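PDB 2OKX: rhamnosidase B, which hydrolyses terminal alpha-L-rhamnose residues from glycosides as a family 78 glycoside hydrolase, probably with inversion of anomeric configuration. Local coordinates for residues H96-R108 with Y614-I626. Sequence-based numbering, arbitrary orientation.
Sequences HFGVSNFYYLRGR and YLDQVPSAWSSVI
F102 and W622 meet at the apolar centre of this joint between two long loops: the far rim of the phenyl ring leans on the indole, CE2 lying 3.2 Å from W622 CE3, with the planes turned 40° apart, while W622 CB sits over one phenyl face, near its rim. W622 reaches this position because its CG stands anti to the backbone N (chi1 177°). On the other flank, L105 lays CD1 against the P619–S620 backbone, 3.8 Å from S620 C, and A621 CB presses on S100 CB. Further out the chemistry turns polar. Q617 OE1 sits obliquely beside the phenyl ring, 3.6 Å from F102 CD2, and takes a hydrogen bond from S620 OG. That hydroxyl also accepts from W622 N, closing an ST turn, while Q617 NE2 binds D616 OD2 and W622 O, both in its amide plane; the amide's rotation is thereby fixed. Across the loops, A621 N donates to N101 O over 3.2 Å, with an N-H...O angle of 161°, Y103 CA approaches P619 O, and one water bridges F102 O and V618 O. The glycosidase-domain loop thus satisfies its buried Q617 and S620 internally, and meets the N-terminal domain largely through carbon, with a single direct hydrogen bond between the loops.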
loop_
_atom_site.group_PDB
_atom_site.type_symbol
_atom_site.label_atom_id
_atom_site.label_comp_id
_atom_site.label_asym_id
_atom_site.label_seq_id
_atom_site.Cartn_x
_atom_site.Cartn_y
_atom_site.Cartn_z
ATOM N N HIS A 96 -16.701 7.969 -4.717
ATOM C CA HIS A 96 -16.039 8.446 -5.926
ATOM C C HIS A 96 -14.919 9.381 -5.501
ATOM O O HIS A 96 -15.167 10.409 -4.882
ATOM C CB HIS A 96 -16.992 9.197 -6.854
ATOM C CG HIS A 96 -16.344 9.620 -8.132
ATOM N ND1 HIS A 96 -16.001 8.720 -9.119
ATOM C CD2 HIS A 96 -15.859 10.819 -8.530
ATOM C CE1 HIS A 96 -15.327 9.347 -10.066
ATOM N NE2 HIS A 96 -15.226 10.622 -9.733
ATOM N N PHE A 97 -13.687 9.022 -5.841
ATOM C CA PHE A 97 -12.534 9.822 -5.452
ATOM C C PHE A 97 -12.429 11.160 -6.178
ATOM O O PHE A 97 -12.128 12.180 -5.560
ATOM C CB PHE A 97 -11.240 9.026 -5.668
ATOM C CG PHE A 97 -11.196 7.715 -4.922
ATOM C CD1 PHE A 97 -11.727 7.607 -3.638
ATOM C CD2 PHE A 97 -10.591 6.598 -5.491
ATOM C CE1 PHE A 97 -11.656 6.401 -2.928
ATOM C CE2 PHE A 97 -10.513 5.390 -4.793
ATOM C CZ PHE A 97 -11.046 5.294 -3.509
ATOM N N GLY A 98 -12.668 11.150 -7.487
ATOM C CA GLY A 98 -12.571 12.375 -8.263
ATOM C C GLY A 98 -11.125 12.823 -8.397
ATOM O O GLY A 98 -10.840 13.931 -8.856
ATOM N N VAL A 99 -10.210 11.948 -7.993
ATOM C CA VAL A 99 -8.776 12.225 -8.042
ATOM C C VAL A 99 -8.055 10.914 -8.330
ATOM O O VAL A 99 -8.391 9.880 -7.750
ATOM C CB VAL A 99 -8.275 12.781 -6.688
ATOM C CG1 VAL A 99 -6.770 12.991 -6.722
ATOM C CG2 VAL A 99 -8.986 14.084 -6.366
ATOM N N SER A 100 -7.077 10.945 -9.226
ATOM C CA SER A 100 -6.332 9.732 -9.556
ATOM C C SER A 100 -5.351 9.363 -8.443
ATOM O O SER A 100 -4.903 10.230 -7.695
ATOM C CB SER A 100 -5.553 9.922 -10.866
ATOM O OG SER A 100 -6.416 10.109 -11.978
ATOM N N ASN A 101 -5.039 8.071 -8.321
ATOM C CA ASN A 101 -4.064 7.611 -7.332
ATOM C C ASN A 101 -3.306 6.394 -7.878
ATOM O O ASN A 101 -3.363 6.124 -9.079
ATOM C CB ASN A 101 -4.720 7.303 -5.969
ATOM C CG ASN A 101 -5.839 6.271 -6.051
ATOM O OD1 ASN A 101 -5.710 5.238 -6.707
ATOM N ND2 ASN A 101 -6.938 6.544 -5.354
ATOM N N PHE A 102 -2.597 5.675 -7.013
ATOM C CA PHE A 102 -1.804 4.517 -7.437
ATOM C C PHE A 102 -2.592 3.233 -7.703
ATOM O O PHE A 102 -2.001 2.214 -8.064
ATOM C CB PHE A 102 -0.708 4.211 -6.408
ATOM C CG PHE A 102 0.378 5.257 -6.314
ATOM C CD1 PHE A 102 0.125 6.593 -6.613
ATOM C CD2 PHE A 102 1.632 4.915 -5.808
ATOM C CE1 PHE A 102 1.101 7.578 -6.401
ATOM C CE2 PHE A 102 2.612 5.885 -5.589
ATOM C CZ PHE A 102 2.345 7.224 -5.885
ATOM N N TYR A 103 -3.907 3.255 -7.493
ATOM C CA TYR A 103 -4.727 2.075 -7.764
ATOM C C TYR A 103 -6.094 2.437 -8.336
ATOM O O TYR A 103 -7.047 1.655 -8.273
ATOM C CB TYR A 103 -4.876 1.178 -6.514
ATOM C CG TYR A 103 -5.272 1.845 -5.204
ATOM C CD1 TYR A 103 -6.506 2.487 -5.055
ATOM C CD2 TYR A 103 -4.438 1.759 -4.083
ATOM C CE1 TYR A 103 -6.900 3.020 -3.823
ATOM C CE2 TYR A 103 -4.823 2.285 -2.849
ATOM C CZ TYR A 103 -6.057 2.912 -2.725
ATOM O OH TYR A 103 -6.445 3.415 -1.501
ATOM N N TYR A 104 -6.166 3.629 -8.920
ATOM C CA TYR A 104 -7.393 4.131 -9.519
ATOM C C TYR A 104 -7.092 5.283 -10.470
ATOM O O TYR A 104 -6.354 6.203 -10.126
ATOM C CB TYR A 104 -8.359 4.610 -8.426
ATOM C CG TYR A 104 -9.519 5.426 -8.960
ATOM C CD1 TYR A 104 -9.495 6.821 -8.919
ATOM C CD2 TYR A 104 -10.617 4.803 -9.552
ATOM C CE1 TYR A 104 -10.539 7.583 -9.464
ATOM C CE2 TYR A 104 -11.665 5.549 -10.099
ATOM C CZ TYR A 104 -11.617 6.937 -10.052
ATOM O OH TYR A 104 -12.645 7.668 -10.601
ATOM N N LEU A 105 -7.652 5.217 -11.675
ATOM C CA LEU A 105 -7.464 6.282 -12.657
ATOM C C LEU A 105 -8.786 7.032 -12.753
ATOM O O LEU A 105 -9.831 6.433 -13.021
ATOM C CB LEU A 105 -7.067 5.709 -14.023
ATOM C CG LEU A 105 -5.625 5.192 -14.142
ATOM C CD1 LEU A 105 -5.478 3.855 -13.414
ATOM C CD2 LEU A 105 -5.271 5.025 -15.610
ATOM N N ARG A 106 -8.740 8.338 -12.520
ATOM C CA ARG A 106 -9.943 9.160 -12.549
ATOM C C ARG A 106 -10.829 8.925 -13.768
ATOM O O ARG A 106 -10.370 8.970 -14.912
ATOM C CB ARG A 106 -9.587 10.646 -12.479
ATOM C CG ARG A 106 -10.791 11.524 -12.163
ATOM C CD ARG A 106 -10.522 13.004 -12.357
ATOM N NE ARG A 106 -11.662 13.797 -11.905
ATOM C CZ ARG A 106 -11.744 15.120 -11.994
ATOM N NH1 ARG A 106 -10.747 15.816 -12.527
ATOM N NH2 ARG A 106 -12.818 15.749 -11.534
ATOM N N GLY A 107 -12.102 8.655 -13.500
ATOM C CA GLY A 107 -13.080 8.452 -14.551
ATOM C C GLY A 107 -14.199 9.427 -14.229
ATOM O O GLY A 107 -14.057 10.632 -14.423
ATOM N N ARG A 108 -15.305 8.909 -13.712
ATOM C CA ARG A 108 -16.435 9.741 -13.329
ATOM C C ARG A 108 -17.315 8.915 -12.400
ATOM O O ARG A 108 -17.307 7.685 -12.467
ATOM C CB ARG A 108 -17.230 10.190 -14.564
ATOM C CG ARG A 108 -17.852 9.066 -15.372
ATOM C CD ARG A 108 -18.613 9.604 -16.586
ATOM N NE ARG A 108 -19.722 10.481 -16.207
ATOM C CZ ARG A 108 -20.531 11.086 -17.076
ATOM N NH1 ARG A 108 -21.511 11.866 -16.641
ATOM N NH2 ARG A 108 -20.360 10.916 -18.380
ATOM N N TYR A 614 6.794 -0.751 -19.305
ATOM C CA TYR A 614 5.832 -1.138 -18.269
ATOM C C TYR A 614 5.997 -0.446 -16.917
ATOM O O TYR A 614 7.112 -0.290 -16.416
ATOM C CB TYR A 614 5.845 -2.664 -18.088
ATOM C CG TYR A 614 5.422 -3.439 -19.330
ATOM C CD1 TYR A 614 5.561 -4.826 -19.392
ATOM C CD2 TYR A 614 4.891 -2.783 -20.443
ATOM C CE1 TYR A 614 5.182 -5.541 -20.534
ATOM C CE2 TYR A 614 4.511 -3.484 -21.587
ATOM C CZ TYR A 614 4.659 -4.861 -21.628
ATOM O OH TYR A 614 4.286 -5.550 -22.763
ATOM N N LEU A 615 4.869 -0.041 -16.334
ATOM C CA LEU A 615 4.849 0.646 -15.042
ATOM C C LEU A 615 5.269 -0.245 -13.879
ATOM O O LEU A 615 5.009 -1.448 -13.887
ATOM C CB LEU A 615 3.455 1.222 -14.773
ATOM C CG LEU A 615 3.231 2.681 -15.190
ATOM C CD1 LEU A 615 3.722 2.898 -16.611
ATOM C CD2 LEU A 615 1.757 3.037 -15.060
ATOM N N ASP A 616 5.914 0.359 -12.882
ATOM C CA ASP A 616 6.392 -0.370 -11.713
ATOM C C ASP A 616 5.298 -0.698 -10.690
ATOM O O ASP A 616 5.523 -1.472 -9.760
ATOM C CB ASP A 616 7.563 0.388 -11.065
ATOM C CG ASP A 616 7.296 1.877 -10.910
ATOM O OD1 ASP A 616 8.279 2.652 -10.908
ATOM O OD2 ASP A 616 6.118 2.273 -10.778
ATOM N N GLN A 617 4.123 -0.096 -10.863
ATOM C CA GLN A 617 2.957 -0.365 -10.021
ATOM C C GLN A 617 1.726 -0.119 -10.895
ATOM O O GLN A 617 1.694 0.839 -11.669
ATOM C CB GLN A 617 2.940 0.502 -8.740
ATOM C CG GLN A 617 3.642 1.849 -8.813
ATOM C CD GLN A 617 2.814 2.910 -9.507
ATOM O OE1 GLN A 617 1.722 3.261 -9.053
ATOM N NE2 GLN A 617 3.333 3.430 -10.612
ATOM N N VAL A 618 0.736 -1.006 -10.798
ATOM C CA VAL A 618 -0.472 -0.914 -11.620
ATOM C C VAL A 618 -1.721 -1.452 -10.909
ATOM O O VAL A 618 -1.612 -2.164 -9.909
ATOM C CB VAL A 618 -0.302 -1.738 -12.923
ATOM C CG1 VAL A 618 0.917 -1.262 -13.700
ATOM C CG2 VAL A 618 -0.158 -3.226 -12.580
ATOM N N PRO A 619 -2.924 -1.072 -11.383
ATOM C CA PRO A 619 -3.174 -0.133 -12.486
ATOM C C PRO A 619 -3.059 1.228 -11.813
ATOM O O PRO A 619 -3.765 1.498 -10.839
ATOM C CB PRO A 619 -4.598 -0.473 -12.915
ATOM C CG PRO A 619 -5.242 -0.866 -11.618
ATOM C CD PRO A 619 -4.178 -1.717 -10.951
ATOM N N SER A 620 -2.165 2.078 -12.314
ATOM C CA SER A 620 -1.928 3.363 -11.665
ATOM C C SER A 620 -1.834 4.594 -12.555
ATOM O O SER A 620 -1.545 4.502 -13.750
ATOM C CB SER A 620 -0.645 3.259 -10.834
ATOM O OG SER A 620 -0.257 4.513 -10.308
ATOM N N ALA A 621 -2.067 5.751 -11.939
ATOM C CA ALA A 621 -1.998 7.028 -12.635
ATOM C C ALA A 621 -0.595 7.613 -12.507
ATOM O O ALA A 621 -0.325 8.703 -13.006
ATOM C CB ALA A 621 -3.033 7.997 -12.068
ATOM N N TRP A 622 0.296 6.904 -11.815
ATOM C CA TRP A 622 1.674 7.373 -11.686
ATOM C C TRP A 622 2.478 6.652 -12.758
ATOM O O TRP A 622 2.777 5.466 -12.625
ATOM C CB TRP A 622 2.271 7.062 -10.304
ATOM C CG TRP A 622 3.737 7.469 -10.178
ATOM C CD1 TRP A 622 4.410 8.370 -10.967
ATOM C CD2 TRP A 622 4.684 7.024 -9.190
ATOM N NE1 TRP A 622 5.706 8.513 -10.529
ATOM C CE2 TRP A 622 5.903 7.701 -9.442
ATOM C CE3 TRP A 622 4.621 6.124 -8.116
ATOM C CZ2 TRP A 622 7.050 7.504 -8.659
ATOM C CZ3 TRP A 622 5.762 5.928 -7.333
ATOM C CH2 TRP A 622 6.959 6.616 -7.611
ATOM N N SER A 623 2.801 7.370 -13.829
ATOM C CA SER A 623 3.572 6.798 -14.923
ATOM C C SER A 623 5.018 6.747 -14.462
ATOM O O SER A 623 5.770 7.712 -14.615
ATOM C CB SER A 623 3.437 7.669 -16.177
ATOM O OG SER A 623 4.065 7.060 -17.292
ATOM N N SER A 624 5.391 5.611 -13.882
ATOM C CA SER A 624 6.732 5.411 -13.355
ATOM C C SER A 624 7.268 4.058 -13.792
ATOM O O SER A 624 6.525 3.077 -13.859
ATOM C CB SER A 624 6.699 5.485 -11.827
ATOM O OG SER A 624 7.963 5.181 -11.269
ATOM N N VAL A 625 8.562 4.012 -14.088
ATOM C CA VAL A 625 9.201 2.781 -14.525
ATOM C C VAL A 625 10.473 2.467 -13.756
ATOM O O VAL A 625 11.294 3.349 -13.497
ATOM C CB VAL A 625 9.585 2.837 -16.033
ATOM C CG1 VAL A 625 10.450 1.628 -16.395
ATOM C CG2 VAL A 625 8.339 2.861 -16.895
ATOM N N ILE A 626 10.615 1.200 -13.384
ATOM C CA ILE A 626 11.808 0.712 -12.711
ATOM C C ILE A 626 12.168 -0.539 -13.510
ATOM O O ILE A 626 11.466 -1.551 -13.448
ATOM C CB ILE A 626 11.548 0.327 -11.245
ATOM C CG1 ILE A 626 11.146 1.566 -10.440
ATOM C CG2 ILE A 626 12.811 -0.290 -10.647
ATOM C CD1 ILE A 626 10.888 1.288 -8.965
HETATM O O HOH W 1 -2.219 -0.674 -7.449
#